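PDB 3G5S: methylenetetrahydrofolate--tRNA-(uracil-5-)-methyltransferase TrmFO from Thermus thermophilus, which catalyses the folate- and FAD-dependent methylation of uridine 54 in tRNA, giving 5-methyluridine, with NADH or NADPH as reductant. Local coordinates for residues V164-I169 with R270-V275; A258-R263 with V275-G280; R309-N314 with G335-V340; E321-R326 with A347-L352. All blocks are in the same frame, centred on the assembly; numbering follows the deposited sequence.

Interaction 1 of 4, residues V164-I169 with R270-V275. With GSH (glutathione), chain C.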
# COMPACT_ATOMS: atom_id res chain seq x y z
N VAL A 164 -4.45 2.38 -13.36
CA VAL A 164 -5.85 2.43 -13.79
C VAL A 164 -6.44 1.03 -13.87
O VAL A 164 -5.73 0.03 -13.99
CB VAL A 164 -6.01 3.13 -15.16
CG1 VAL A 164 -5.46 4.55 -15.10
CG2 VAL A 164 -5.34 2.34 -16.27
N LEU A 165 -7.76 0.98 -13.78
CA LEU A 165 -8.50 -0.25 -13.93
C LEU A 165 -8.58 -0.62 -15.41
O LEU A 165 -9.01 0.18 -16.23
CB LEU A 165 -9.91 -0.07 -13.36
CG LEU A 165 -10.76 -1.32 -13.13
CD1 LEU A 165 -10.18 -2.11 -11.98
CD2 LEU A 165 -12.20 -0.94 -12.85
N TYR A 166 -8.17 -1.84 -15.74
CA TYR A 166 -8.10 -2.26 -17.14
C TYR A 166 -9.41 -2.06 -17.89
O TYR A 166 -9.42 -1.57 -19.03
CB TYR A 166 -7.67 -3.72 -17.23
CG TYR A 166 -7.51 -4.22 -18.64
CD1 TYR A 166 -6.34 -3.96 -19.37
CD2 TYR A 166 -8.52 -4.93 -19.27
CE1 TYR A 166 -6.19 -4.42 -20.67
CE2 TYR A 166 -8.37 -5.39 -20.56
CZ TYR A 166 -7.21 -5.13 -21.26
OH TYR A 166 -7.06 -5.58 -22.55
N GLU A 167 -10.52 -2.43 -17.26
CA GLU A 167 -11.82 -2.35 -17.93
C GLU A 167 -12.22 -0.92 -18.27
O GLU A 167 -13.13 -0.71 -19.07
CB GLU A 167 -12.89 -3.02 -17.07
CG GLU A 167 -13.39 -2.17 -15.92
CD GLU A 167 -14.62 -2.76 -15.25
OE1 GLU A 167 -14.75 -4.00 -15.23
OE2 GLU A 167 -15.45 -1.98 -14.73
N SER A 168 -11.55 0.06 -17.68
CA SER A 168 -11.88 1.46 -17.92
C SER A 168 -11.10 2.05 -19.10
O SER A 168 -11.31 3.20 -19.47
CB SER A 168 -11.67 2.31 -16.67
OG SER A 168 -10.29 2.54 -16.40
N ILE A 169 -10.20 1.26 -19.68
CA ILE A 169 -9.43 1.68 -20.84
C ILE A 169 -10.22 1.47 -22.13
O ILE A 169 -10.84 0.42 -22.32
CB ILE A 169 -8.11 0.91 -20.94
CG1 ILE A 169 -7.28 1.08 -19.66
CG2 ILE A 169 -7.31 1.36 -22.16
CD1 ILE A 169 -6.08 0.15 -19.58
N ARG A 270 -6.28 -6.73 -13.76
CA ARG A 270 -7.21 -5.61 -13.57
C ARG A 270 -6.50 -4.27 -13.42
O ARG A 270 -7.13 -3.22 -13.56
CB ARG A 270 -8.07 -5.83 -12.33
CG ARG A 270 -9.08 -6.95 -12.47
CD ARG A 270 -9.96 -7.06 -11.24
NE ARG A 270 -9.22 -7.50 -10.06
CZ ARG A 270 -9.13 -8.77 -9.67
NH1 ARG A 270 -9.70 -9.74 -10.37
NH2 ARG A 270 -8.44 -9.07 -8.58
N MSE A 271 -5.21 -4.29 -13.10
CA MSE A 271 -4.50 -3.08 -12.68
C MSE A 271 -3.28 -2.82 -13.55
O MSE A 271 -2.35 -3.64 -13.57
CB MSE A 271 -4.08 -3.21 -11.21
CG MSE A 271 -5.26 -3.39 -10.29
SE MSE A 271 -4.77 -3.90 -8.49
CE MSE A 271 -3.93 -2.29 -8.01
N TRP A 272 -3.29 -1.70 -14.27
CA TRP A 272 -2.23 -1.36 -15.20
C TRP A 272 -1.65 0.01 -14.86
O TRP A 272 -2.38 0.99 -14.72
CB TRP A 272 -2.75 -1.38 -16.64
CG TRP A 272 -3.05 -2.78 -17.12
CD1 TRP A 272 -3.96 -3.65 -16.59
CD2 TRP A 272 -2.42 -3.47 -18.20
NE1 TRP A 272 -3.93 -4.85 -17.27
CE2 TRP A 272 -2.99 -4.76 -18.27
CE3 TRP A 272 -1.42 -3.13 -19.12
CZ2 TRP A 272 -2.60 -5.70 -19.22
CZ3 TRP A 272 -1.04 -4.05 -20.06
CH2 TRP A 272 -1.63 -5.32 -20.11
N SER A 273 -0.33 0.07 -14.73
CA SER A 273 0.32 1.33 -14.39
C SER A 273 0.81 2.06 -15.63
O SER A 273 1.13 1.44 -16.64
CB SER A 273 1.49 1.12 -13.43
OG SER A 273 2.57 0.47 -14.08
N LEU A 274 0.89 3.38 -15.54
CA LEU A 274 1.51 4.19 -16.57
C LEU A 274 3.03 4.15 -16.40
O LEU A 274 3.56 4.61 -15.39
CB LEU A 274 1.03 5.64 -16.49
CG LEU A 274 -0.34 5.95 -17.09
CD1 LEU A 274 -1.46 5.23 -16.35
CD2 LEU A 274 -0.57 7.44 -17.10
N VAL A 275 3.72 3.60 -17.39
CA VAL A 275 5.14 3.34 -17.27
C VAL A 275 5.95 4.63 -17.32
O VAL A 275 5.82 5.41 -18.25
CB VAL A 275 5.61 2.37 -18.38
CG1 VAL A 275 7.12 2.16 -18.31
CG2 VAL A 275 4.87 1.05 -18.28
N1 GSH C . 10.93 2.49 -5.70
CA1 GSH C . 11.63 1.31 -6.17
C1 GSH C . 13.14 1.47 -6.15
O11 GSH C . 13.68 2.62 -5.57
O12 GSH C . 13.83 0.52 -6.34
CB1 GSH C . 11.11 0.78 -7.51
CG1 GSH C . 11.65 1.43 -8.78
CD1 GSH C . 11.23 2.86 -9.10
OE1 GSH C . 10.68 3.56 -8.31
N2 GSH C . 11.51 3.34 -10.42
CA2 GSH C . 11.06 4.62 -10.84
C2 GSH C . 9.87 4.54 -11.81
O2 GSH C . 10.06 4.36 -12.97
CB2 GSH C . 12.25 5.35 -11.45
SG2 GSH C . 12.02 7.09 -11.86
N3 GSH C . 8.62 5.12 -11.36
CA3 GSH C . 7.52 5.23 -12.29
C3 GSH C . 6.81 3.91 -12.58
O31 GSH C . 6.34 3.66 -13.64
O32 GSH C . 6.99 2.92 -11.63

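Interaction 2 of 4, residues A258-R263 with V275-G280. With GSH (glutathione), chain C.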
# COMPACT_ATOMS: atom_id res chain seq x y z
N ALA A 258 4.30 10.07 -30.17
CA ALA A 258 4.60 9.81 -28.77
C ALA A 258 3.61 8.77 -28.28
O ALA A 258 2.57 8.54 -28.91
CB ALA A 258 4.46 11.09 -27.98
N VAL A 259 3.95 8.11 -27.17
CA VAL A 259 3.04 7.15 -26.55
C VAL A 259 3.07 7.30 -25.05
O VAL A 259 4.03 7.81 -24.48
CB VAL A 259 3.40 5.69 -26.88
CG1 VAL A 259 3.46 5.46 -28.38
CG2 VAL A 259 4.71 5.29 -26.20
N VAL A 260 2.00 6.86 -24.41
CA VAL A 260 2.04 6.49 -23.01
C VAL A 260 1.90 4.98 -22.97
O VAL A 260 0.99 4.41 -23.58
CB VAL A 260 0.92 7.17 -22.21
CG1 VAL A 260 0.87 6.62 -20.79
CG2 VAL A 260 1.12 8.68 -22.20
N GLN A 261 2.82 4.32 -22.27
CA GLN A 261 2.75 2.87 -22.13
C GLN A 261 2.12 2.49 -20.81
O GLN A 261 2.31 3.18 -19.81
CB GLN A 261 4.15 2.27 -22.17
CG GLN A 261 4.87 2.44 -23.47
CD GLN A 261 6.06 1.54 -23.55
OE1 GLN A 261 6.97 1.64 -22.73
NE2 GLN A 261 6.06 0.64 -24.52
N LEU A 262 1.39 1.38 -20.81
CA LEU A 262 0.86 0.82 -19.58
C LEU A 262 1.33 -0.61 -19.42
O LEU A 262 1.47 -1.34 -20.41
CB LEU A 262 -0.67 0.86 -19.56
CG LEU A 262 -1.25 2.28 -19.45
CD1 LEU A 262 -1.48 2.84 -20.83
CD2 LEU A 262 -2.55 2.26 -18.66
N ARG A 263 1.59 -1.01 -18.18
CA ARG A 263 2.02 -2.37 -17.92
C ARG A 263 1.15 -3.02 -16.86
O ARG A 263 0.63 -2.35 -15.96
CB ARG A 263 3.48 -2.43 -17.50
CG ARG A 263 3.75 -2.03 -16.08
CD ARG A 263 5.17 -2.40 -15.67
NE ARG A 263 5.22 -2.55 -14.22
CZ ARG A 263 6.28 -2.92 -13.52
NH1 ARG A 263 7.44 -3.17 -14.10
NH2 ARG A 263 6.15 -3.02 -12.20
N VAL A 275 3.72 3.60 -17.39
CA VAL A 275 5.14 3.34 -17.27
C VAL A 275 5.95 4.63 -17.32
O VAL A 275 5.82 5.41 -18.25
CB VAL A 275 5.61 2.37 -18.38
CG1 VAL A 275 7.12 2.16 -18.31
CG2 VAL A 275 4.87 1.05 -18.28
N GLY A 276 6.77 4.85 -16.30
CA GLY A 276 7.63 6.02 -16.29
C GLY A 276 6.92 7.31 -15.89
O GLY A 276 7.43 8.40 -16.14
N PHE A 277 5.75 7.18 -15.26
CA PHE A 277 4.96 8.34 -14.85
C PHE A 277 4.97 8.59 -13.35
O PHE A 277 3.99 9.05 -12.77
CB PHE A 277 3.54 8.27 -15.43
CG PHE A 277 3.45 8.87 -16.80
CD1 PHE A 277 3.93 8.20 -17.91
CD2 PHE A 277 2.94 10.15 -16.97
CE1 PHE A 277 3.89 8.79 -19.17
CE2 PHE A 277 2.90 10.74 -18.22
CZ PHE A 277 3.37 10.06 -19.32
N GLN A 278 6.11 8.32 -12.73
CA GLN A 278 6.32 8.72 -11.35
C GLN A 278 5.98 10.20 -11.22
O GLN A 278 6.33 11.01 -12.08
CB GLN A 278 7.76 8.45 -10.91
CG GLN A 278 8.82 9.26 -11.65
CD GLN A 278 9.20 8.68 -13.01
OE1 GLN A 278 8.79 7.58 -13.37
NE2 GLN A 278 10.00 9.43 -13.77
N THR A 279 5.29 10.56 -10.14
CA THR A 279 4.76 11.91 -10.03
C THR A 279 4.46 12.30 -8.60
O THR A 279 4.16 11.44 -7.76
CB THR A 279 3.47 12.06 -10.87
OG1 THR A 279 2.99 13.40 -10.78
CG2 THR A 279 2.38 11.12 -10.35
N GLY A 280 4.55 13.59 -8.33
CA GLY A 280 4.16 14.15 -7.05
C GLY A 280 2.97 15.08 -7.17
O GLY A 280 2.67 15.84 -6.26
N1 GSH C . 10.93 2.49 -5.70
CA1 GSH C . 11.63 1.31 -6.17
C1 GSH C . 13.14 1.47 -6.15
O11 GSH C . 13.68 2.62 -5.57
O12 GSH C . 13.83 0.52 -6.34
CB1 GSH C . 11.11 0.78 -7.51
CG1 GSH C . 11.65 1.43 -8.78
CD1 GSH C . 11.23 2.86 -9.10
OE1 GSH C . 10.68 3.56 -8.31
N2 GSH C . 11.51 3.34 -10.42
CA2 GSH C . 11.06 4.62 -10.84
C2 GSH C . 9.87 4.54 -11.81
O2 GSH C . 10.06 4.36 -12.97
CB2 GSH C . 12.25 5.35 -11.45
SG2 GSH C . 12.02 7.09 -11.86
N3 GSH C . 8.62 5.12 -11.36
CA3 GSH C . 7.52 5.23 -12.29
C3 GSH C . 6.81 3.91 -12.58
O31 GSH C . 6.34 3.66 -13.64
O32 GSH C . 6.99 2.92 -11.63
O HOH W 1 4.87 5.66 -20.84

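Interaction 3 of 4, residues R309-N314 with G335-V340. With FAD (flavin-adenine dinucleotide), chain B; EDO (1,2-ethanediol), chain F.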
# COMPACT_ATOMS: atom_id res chain seq x y z
N ARG A 309 10.05 9.73 0.38
CA ARG A 309 10.90 8.91 1.22
C ARG A 309 10.04 7.84 1.88
O ARG A 309 9.05 8.15 2.54
CB ARG A 309 11.56 9.80 2.26
CG ARG A 309 12.27 9.06 3.36
CD ARG A 309 13.65 8.61 2.92
NE ARG A 309 14.33 7.99 4.04
CZ ARG A 309 14.24 6.70 4.34
NH1 ARG A 309 13.50 5.90 3.58
NH2 ARG A 309 14.88 6.21 5.39
N ASN A 310 10.42 6.58 1.69
CA ASN A 310 9.58 5.46 2.09
C ASN A 310 10.39 4.18 1.98
O ASN A 310 10.60 3.67 0.89
CB ASN A 310 8.36 5.39 1.16
CG ASN A 310 7.30 4.38 1.61
OD1 ASN A 310 6.42 4.69 2.41
ND2 ASN A 310 7.36 3.17 1.06
N THR A 311 10.85 3.66 3.12
CA THR A 311 11.55 2.38 3.13
C THR A 311 10.56 1.23 3.07
O THR A 311 9.62 1.16 3.88
CB THR A 311 12.41 2.24 4.37
OG1 THR A 311 13.45 3.22 4.30
CG2 THR A 311 13.04 0.87 4.43
N TYR A 312 10.76 0.32 2.13
CA TYR A 312 9.89 -0.83 2.00
C TYR A 312 10.58 -1.98 1.27
O TYR A 312 11.55 -1.78 0.53
CB TYR A 312 8.56 -0.46 1.32
CG TYR A 312 8.69 -0.13 -0.16
CD1 TYR A 312 9.20 1.09 -0.58
CD2 TYR A 312 8.32 -1.05 -1.12
CE1 TYR A 312 9.32 1.38 -1.93
CE2 TYR A 312 8.44 -0.76 -2.48
CZ TYR A 312 8.94 0.46 -2.87
OH TYR A 312 9.08 0.76 -4.21
N LEU A 313 10.06 -3.17 1.49
CA LEU A 313 10.57 -4.40 0.89
C LEU A 313 9.86 -4.76 -0.41
O LEU A 313 8.70 -4.39 -0.64
CB LEU A 313 10.37 -5.55 1.86
CG LEU A 313 11.16 -5.44 3.16
CD1 LEU A 313 10.65 -6.46 4.15
CD2 LEU A 313 12.65 -5.61 2.92
N ASN A 314 10.57 -5.51 -1.25
CA ASN A 314 9.97 -6.09 -2.43
C ASN A 314 9.12 -7.27 -1.99
O ASN A 314 9.59 -8.41 -1.91
CB ASN A 314 11.03 -6.52 -3.43
CG ASN A 314 10.44 -6.80 -4.79
OD1 ASN A 314 9.47 -7.55 -4.89
ND2 ASN A 314 10.98 -6.17 -5.82
N GLY A 335 2.90 -3.46 7.74
CA GLY A 335 2.92 -2.02 7.56
C GLY A 335 3.67 -1.62 6.32
O GLY A 335 3.82 -2.40 5.37
N VAL A 336 4.12 -0.37 6.30
CA VAL A 336 4.82 0.15 5.14
C VAL A 336 6.04 -0.71 4.77
O VAL A 336 6.34 -0.89 3.60
CB VAL A 336 5.21 1.62 5.38
CG1 VAL A 336 6.27 2.08 4.37
CG2 VAL A 336 3.97 2.48 5.30
N LEU A 337 6.73 -1.25 5.78
CA LEU A 337 7.87 -2.09 5.47
C LEU A 337 7.50 -3.26 4.54
O LEU A 337 8.30 -3.68 3.70
CB LEU A 337 8.50 -2.62 6.77
CG LEU A 337 9.77 -3.45 6.58
CD1 LEU A 337 10.92 -2.58 6.06
CD2 LEU A 337 10.15 -4.13 7.89
N ALA A 338 6.28 -3.78 4.70
CA ALA A 338 5.79 -4.90 3.89
C ALA A 338 5.28 -4.49 2.51
O ALA A 338 4.89 -5.36 1.73
CB ALA A 338 4.70 -5.65 4.63
N GLY A 339 5.24 -3.20 2.22
CA GLY A 339 4.82 -2.76 0.90
C GLY A 339 3.41 -2.20 0.80
O GLY A 339 2.90 -2.04 -0.31
N VAL A 340 2.78 -1.89 1.94
CA VAL A 340 1.50 -1.19 1.90
C VAL A 340 1.69 0.29 2.20
O VAL A 340 2.78 0.74 2.56
CB VAL A 340 0.42 -1.82 2.81
CG1 VAL A 340 0.20 -3.27 2.46
CG2 VAL A 340 0.74 -1.63 4.29
PA FAD B . 5.05 3.66 11.67
O1A FAD B . 5.99 4.74 11.20
O2A FAD B . 3.69 4.05 12.14
O5B FAD B . 5.72 2.79 12.83
C5B FAD B . 7.05 2.33 12.74
C4B FAD B . 7.64 2.37 14.14
O4B FAD B . 8.90 1.71 14.13
C3B FAD B . 7.89 3.80 14.61
O3B FAD B . 7.31 4.02 15.88
C2B FAD B . 9.42 3.91 14.66
O2B FAD B . 9.91 4.77 15.66
C1B FAD B . 9.83 2.47 14.91
N9A FAD B . 11.16 2.05 14.47
C8A FAD B . 11.74 2.25 13.25
N7A FAD B . 12.92 1.60 13.22
C5A FAD B . 13.09 0.97 14.41
C6A FAD B . 14.09 0.18 14.94
N6A FAD B . 15.11 -0.28 14.19
N1A FAD B . 13.94 -0.32 16.21
C2A FAD B . 12.83 -0.02 16.97
N3A FAD B . 11.83 0.77 16.45
C4A FAD B . 11.98 1.25 15.20
N1 FAD B . -0.61 7.48 5.90
C2 FAD B . -1.93 7.81 5.75
O2 FAD B . -2.79 6.93 5.66
N3 FAD B . -2.30 9.14 5.69
C4 FAD B . -1.37 10.17 5.79
O4 FAD B . -1.73 11.35 5.74
C4X FAD B . -0.03 9.82 5.95
N5 FAD B . 0.94 10.79 6.05
C5X FAD B . 2.26 10.43 6.22
C6 FAD B . 3.23 11.42 6.33
C7 FAD B . 4.56 11.08 6.49
C7M FAD B . 5.61 12.16 6.60
C8 FAD B . 4.93 9.74 6.54
C8M FAD B . 6.37 9.36 6.72
C9 FAD B . 3.96 8.74 6.44
C9A FAD B . 2.62 9.08 6.27
N10 FAD B . 1.66 8.09 6.15
C10 FAD B . 0.34 8.47 6.00
C1' FAD B . 2.05 6.75 5.56
C2' FAD B . 1.79 5.55 6.49
O2' FAD B . 0.45 5.08 6.41
C3' FAD B . 2.18 5.85 7.94
O3' FAD B . 3.58 6.06 7.94
C4' FAD B . 1.84 4.72 8.91
O4' FAD B . 2.04 5.20 10.22
C5' FAD B . 2.66 3.46 8.64
O5' FAD B . 2.50 2.56 9.71
P FAD B . 3.72 1.61 10.12
O1P FAD B . 4.19 0.81 8.94
O2P FAD B . 3.30 0.86 11.34
O3P FAD B . 4.92 2.62 10.45
C1 EDO F . 11.23 -2.56 -4.20
O1 EDO F . 11.00 -2.29 -5.59
C2 EDO F . 12.70 -2.91 -4.03
O2 EDO F . 12.97 -4.09 -4.79
O HOH W 2 5.41 0.76 1.52

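Interaction 4 of 4, residues E321-R326 with A347-L352. With EDO (1,2-ethanediol), chain E.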
# COMPACT_ATOMS: atom_id res chain seq x y z
N GLU A 321 1.52 -14.37 1.01
CA GLU A 321 0.28 -13.65 1.33
C GLU A 321 -0.03 -13.69 2.82
O GLU A 321 -0.88 -12.95 3.31
CB GLU A 321 -0.89 -14.19 0.51
CG GLU A 321 -1.38 -15.57 0.92
CD GLU A 321 -0.54 -16.69 0.35
OE1 GLU A 321 0.36 -16.41 -0.47
OE2 GLU A 321 -0.78 -17.85 0.72
N THR A 322 0.65 -14.59 3.53
CA THR A 322 0.58 -14.72 4.98
C THR A 322 1.42 -13.65 5.70
O THR A 322 1.35 -13.54 6.93
CB THR A 322 1.16 -16.06 5.37
OG1 THR A 322 2.48 -16.11 4.83
CG2 THR A 322 0.32 -17.22 4.79
N LEU A 323 2.22 -12.92 4.92
CA LEU A 323 3.19 -11.92 5.41
C LEU A 323 4.44 -12.54 6.05
O LEU A 323 5.30 -11.83 6.58
CB LEU A 323 2.55 -10.86 6.31
CG LEU A 323 1.43 -10.07 5.63
CD1 LEU A 323 0.77 -9.15 6.63
CD2 LEU A 323 1.95 -9.31 4.41
N GLU A 324 4.55 -13.86 5.98
CA GLU A 324 5.76 -14.55 6.38
C GLU A 324 6.79 -14.49 5.26
O GLU A 324 6.45 -14.66 4.08
CB GLU A 324 5.43 -16.01 6.72
CG GLU A 324 6.55 -16.76 7.42
CD GLU A 324 6.16 -18.17 7.85
OE1 GLU A 324 5.13 -18.71 7.38
OE2 GLU A 324 6.89 -18.75 8.67
N PHE A 325 8.04 -14.25 5.62
CA PHE A 325 9.12 -14.29 4.64
C PHE A 325 9.24 -15.68 4.05
O PHE A 325 9.31 -16.68 4.79
CB PHE A 325 10.45 -13.89 5.28
CG PHE A 325 10.64 -12.40 5.46
CD1 PHE A 325 10.04 -11.72 6.51
CD2 PHE A 325 11.46 -11.69 4.60
CE1 PHE A 325 10.24 -10.36 6.69
CE2 PHE A 325 11.66 -10.33 4.78
CZ PHE A 325 11.05 -9.66 5.82
N ARG A 326 9.29 -15.75 2.73
CA ARG A 326 9.39 -17.02 2.02
C ARG A 326 10.62 -17.82 2.44
O ARG A 326 10.58 -19.04 2.48
CB ARG A 326 9.42 -16.79 0.51
CG ARG A 326 8.23 -16.05 -0.07
CD ARG A 326 8.42 -15.85 -1.57
NE ARG A 326 7.43 -14.95 -2.17
CZ ARG A 326 6.26 -15.34 -2.64
NH1 ARG A 326 5.91 -16.63 -2.57
NH2 ARG A 326 5.43 -14.45 -3.17
N ALA A 347 -2.19 -1.06 9.91
CA ALA A 347 -2.80 -1.78 11.01
C ALA A 347 -3.32 -3.16 10.58
O ALA A 347 -3.15 -4.14 11.29
CB ALA A 347 -3.91 -0.95 11.64
N ALA A 348 -3.95 -3.22 9.42
CA ALA A 348 -4.56 -4.46 8.96
C ALA A 348 -3.52 -5.54 8.65
O ALA A 348 -3.71 -6.72 8.99
CB ALA A 348 -5.46 -4.20 7.76
N THR A 349 -2.43 -5.15 8.00
CA THR A 349 -1.35 -6.10 7.81
C THR A 349 -0.71 -6.48 9.15
O THR A 349 -0.27 -7.61 9.31
CB THR A 349 -0.31 -5.62 6.78
OG1 THR A 349 0.24 -4.36 7.17
CG2 THR A 349 -0.94 -5.52 5.37
N GLY A 350 -0.66 -5.55 10.10
CA GLY A 350 -0.21 -5.89 11.44
C GLY A 350 -1.07 -6.97 12.08
O GLY A 350 -0.56 -7.92 12.68
N PHE A 351 -2.39 -6.83 11.94
CA PHE A 351 -3.30 -7.87 12.41
C PHE A 351 -2.93 -9.23 11.83
O PHE A 351 -2.83 -10.22 12.55
CB PHE A 351 -4.75 -7.50 12.07
CG PHE A 351 -5.69 -8.67 12.10
CD1 PHE A 351 -6.11 -9.21 13.31
CD2 PHE A 351 -6.13 -9.24 10.93
CE1 PHE A 351 -6.96 -10.30 13.35
CE2 PHE A 351 -6.99 -10.34 10.96
CZ PHE A 351 -7.40 -10.87 12.17
N LEU A 352 -2.75 -9.31 10.51
CA LEU A 352 -2.50 -10.60 9.88
C LEU A 352 -1.15 -11.18 10.28
O LEU A 352 -1.03 -12.37 10.56
CB LEU A 352 -2.64 -10.52 8.36
CG LEU A 352 -2.48 -11.86 7.64
CD1 LEU A 352 -3.50 -12.90 8.09
CD2 LEU A 352 -2.55 -11.67 6.14
C1 EDO E . 7.36 -20.36 4.22
O1 EDO E . 8.15 -20.48 3.02
C2 EDO E . 7.87 -19.18 5.04
O2 EDO E . 9.21 -19.43 5.47

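Interaction 1 of 4, residues V164-I169 with R270-V275
Tyr166 and Trp272 are brought together by two different first torsions: in Tyr166, CG is anti to the backbone N (chi1 -177°), whereas in Trp272 it is anti to the carbonyl carbon (chi1 -70°). The two side chains consequently run side by side, pointing the same way. Tyr166 CD1 lies over one face of the indole, displaced to its rim, and comes 3.3 Å from Trp272 NE1. With the phenol and the five-membered ring inclined at 38°, the pair is neither a parallel stack nor edge-to-face; the CD1 corner of the tyrosine ring rests on the five-membered ring of the tryptophan. The indole N-H is engaged by Gly269 O, which helps to fix the rotation of the ring beneath the tyrosine.

The backbones beside the rings form a short antiparallel ladder. Val164 and Trp272 are a hydrogen-bonded pair, Val164 N giving to Trp272 O at 2.8 Å and Trp272 N to Val164 O at 3.0 Å. Leu165 and Met271, a selenomethionine, make the next, non-hydrogen-bonded pair. Beyond it the chain turns into a 3-10 segment, yet Tyr166 N still reaches Arg270 O at 2.8 Å. Leu165 O closes the turn by accepting from both Ser168 N and Ser168 OG.

Strands 163-165 and 271-274 are neighbours in a six-stranded antiparallel sheet. Strand 258-264 flanks 271-274 on its other edge, 301-303 borders 163-165, and Leu187 of strand 187-191 packs against both Tyr166 and Trp272.

Interaction 2 of 4, residues A258-R263 with V275-G280
Val275 meets strand 258-264 through its CB and one methyl. Its CG1 is anti to the backbone N (chi1 177°), which turns CG2 to the strand, where it packs 3.8 Å from Arg263 CB and also touches Arg263 CG. The two side chains cross at about a right angle. Arg263 starts with CG between its backbone N and carbonyl carbon (chi1 78°) and then runs extended as far as NE, so its aliphatic base serves the valine while its charged end is held by a salt bridge to Glu265 and a hydrogen bond to Glu388 O.

A second apolar touch involves Val260 CG2, which meets Phe277 CZ at 3.9 Å, again with the side chains nearly perpendicular. Gln261 places its CB beside Val275 CB, and its side-chain NE2 is hydrogen-bonded to Asn188 OD1.

Gln261 O accepts a hydrogen bond from Val275 N at 2.8 Å, the one direct hydrogen bond between the two segments. One step on, a water accepts from Gln261 N at 2.8 Å and lies close to Val275 O, in the plane of the Phe277 ring at its edge.

Gly276 N then gives to glutathione O31 at 2.9 Å. Apolar packing, one direct backbone bond and a water beside the next backbone groups thus hold the loop while its backbone N-H serves a carboxylate of the bound peptide.

Interaction 3 of 4, residues R309-N314 with G335-V340
Asn310 and Val336 approach from opposite directions, with the amide of Asn310 meeting the CG1 methyl of Val336; OD1 lies 3.3 Å from that carbon. The same methyl also lies against Thr311 O at 3.5 Å. This carbonyl oxygen is buried by the contact and has no hydrogen-bonding partner in the model. The other branch of the valine, CG2, leans on the ribityl chain of FAD, 3.7 Å from C5'.

Tyr312 is turned quite differently. Its CG sits between the backbone N and the carbonyl carbon (chi1 71°), which carries the ring off from the loop and leaves CB to make the contact, 3.2 Å from Val336 O. The phenol end reaches Phe390 O and the N1 amine of glutathione.

Segment 335-340 follows strand 331-333, the edge strand of the five-stranded parallel sheet of the Rossmann-type FAD-binding domain, and leads into helix 343-361. Its 3-10 turn presents Val336 N to FAD O1P at 2.9 Å, at the phosphate on the flavin side of the pyrophosphate. Gly335, with positive phi, passes close to that oxygen.

Strand 309-313 is tied to the turn by Leu313 N, which gives to Leu337 O at 2.9 Å. Alongside this bond the two leucines lie at a slant to one another, Leu313 CD1 being 4.0 Å from Leu337 CG. A water accepts from Asn310 ND2 at 3.1 Å and is within hydrogen-bonding distance of Val336 O and Val340 O.

Interaction 4 of 4, residues E321-R326 with A347-L352
Leu323 meets the helix at Thr349 and Leu352, and its side chain can be followed from the backbone outward. The CB is directed toward the helix from a residue with positive phi. The next carbon, CG, is anti to the carbonyl carbon (chi1 -59°), and CD1 continues the line, anti to CA (chi2 175°), which stretches the chain to its full length. All of the close meeting is left to this one methyl. It comes 3.3 Å from Thr349 O and 3.7 Å from Thr349 CB, the two side chains crossing at about a right angle. The same methyl also touches Leu352 CB at 4.1 Å, so it rests on two residues one turn apart on the helix.

That helix, 343-361, follows the FAD-binding loop after strand 331-333 of the Rossmann-type domain; its residues Ala348 and Phe351 pack on helix 63-74, and Leu352 on helix 374-384. Segment 321-326 comes just before this strand, and Leu323 and Phe325 form backbone hydrogen bonds with it, at Ala333 and Leu331.

Leu352 makes its own contact with the incoming loop, CD2 resting 3.5 Å from Glu321 O. Thr322 O lies near Leu352 CG and accepts from Asn356 ND2, a residue one turn further along the same helix. An ST turn shapes the loop here, with Glu324 N giving to Thr322 OG1 at 3.3 Å. Thr349 turns its hydroxyl to other partners: OG1 bonds to Gly335 N and lies within reach of Glu345 O and Ser346 O in the preceding turn of the helix.

Overall arrangement
Interactions 1 and 2 belong to the six-stranded antiparallel sheet, interactions 3 and 4 to the region of the parallel FAD-binding sheet. The first two have centres 11 Å apart, share Val275 and alternate along the chain; strands 258-264 and 271-274 are adjacent, and both contacts touch glutathione. Interactions 3 and 4 come later, 12 Å apart and likewise interleaved. They touch through Gly335 and Thr349 and through Leu313 on Phe325. The two pairs stand 22 to 30 Å apart, centre to centre, without touching. Glutathione lies between them, reached by Gly276 and Tyr312, so the antiparallel sheet and the FAD-binding part both contribute to its site.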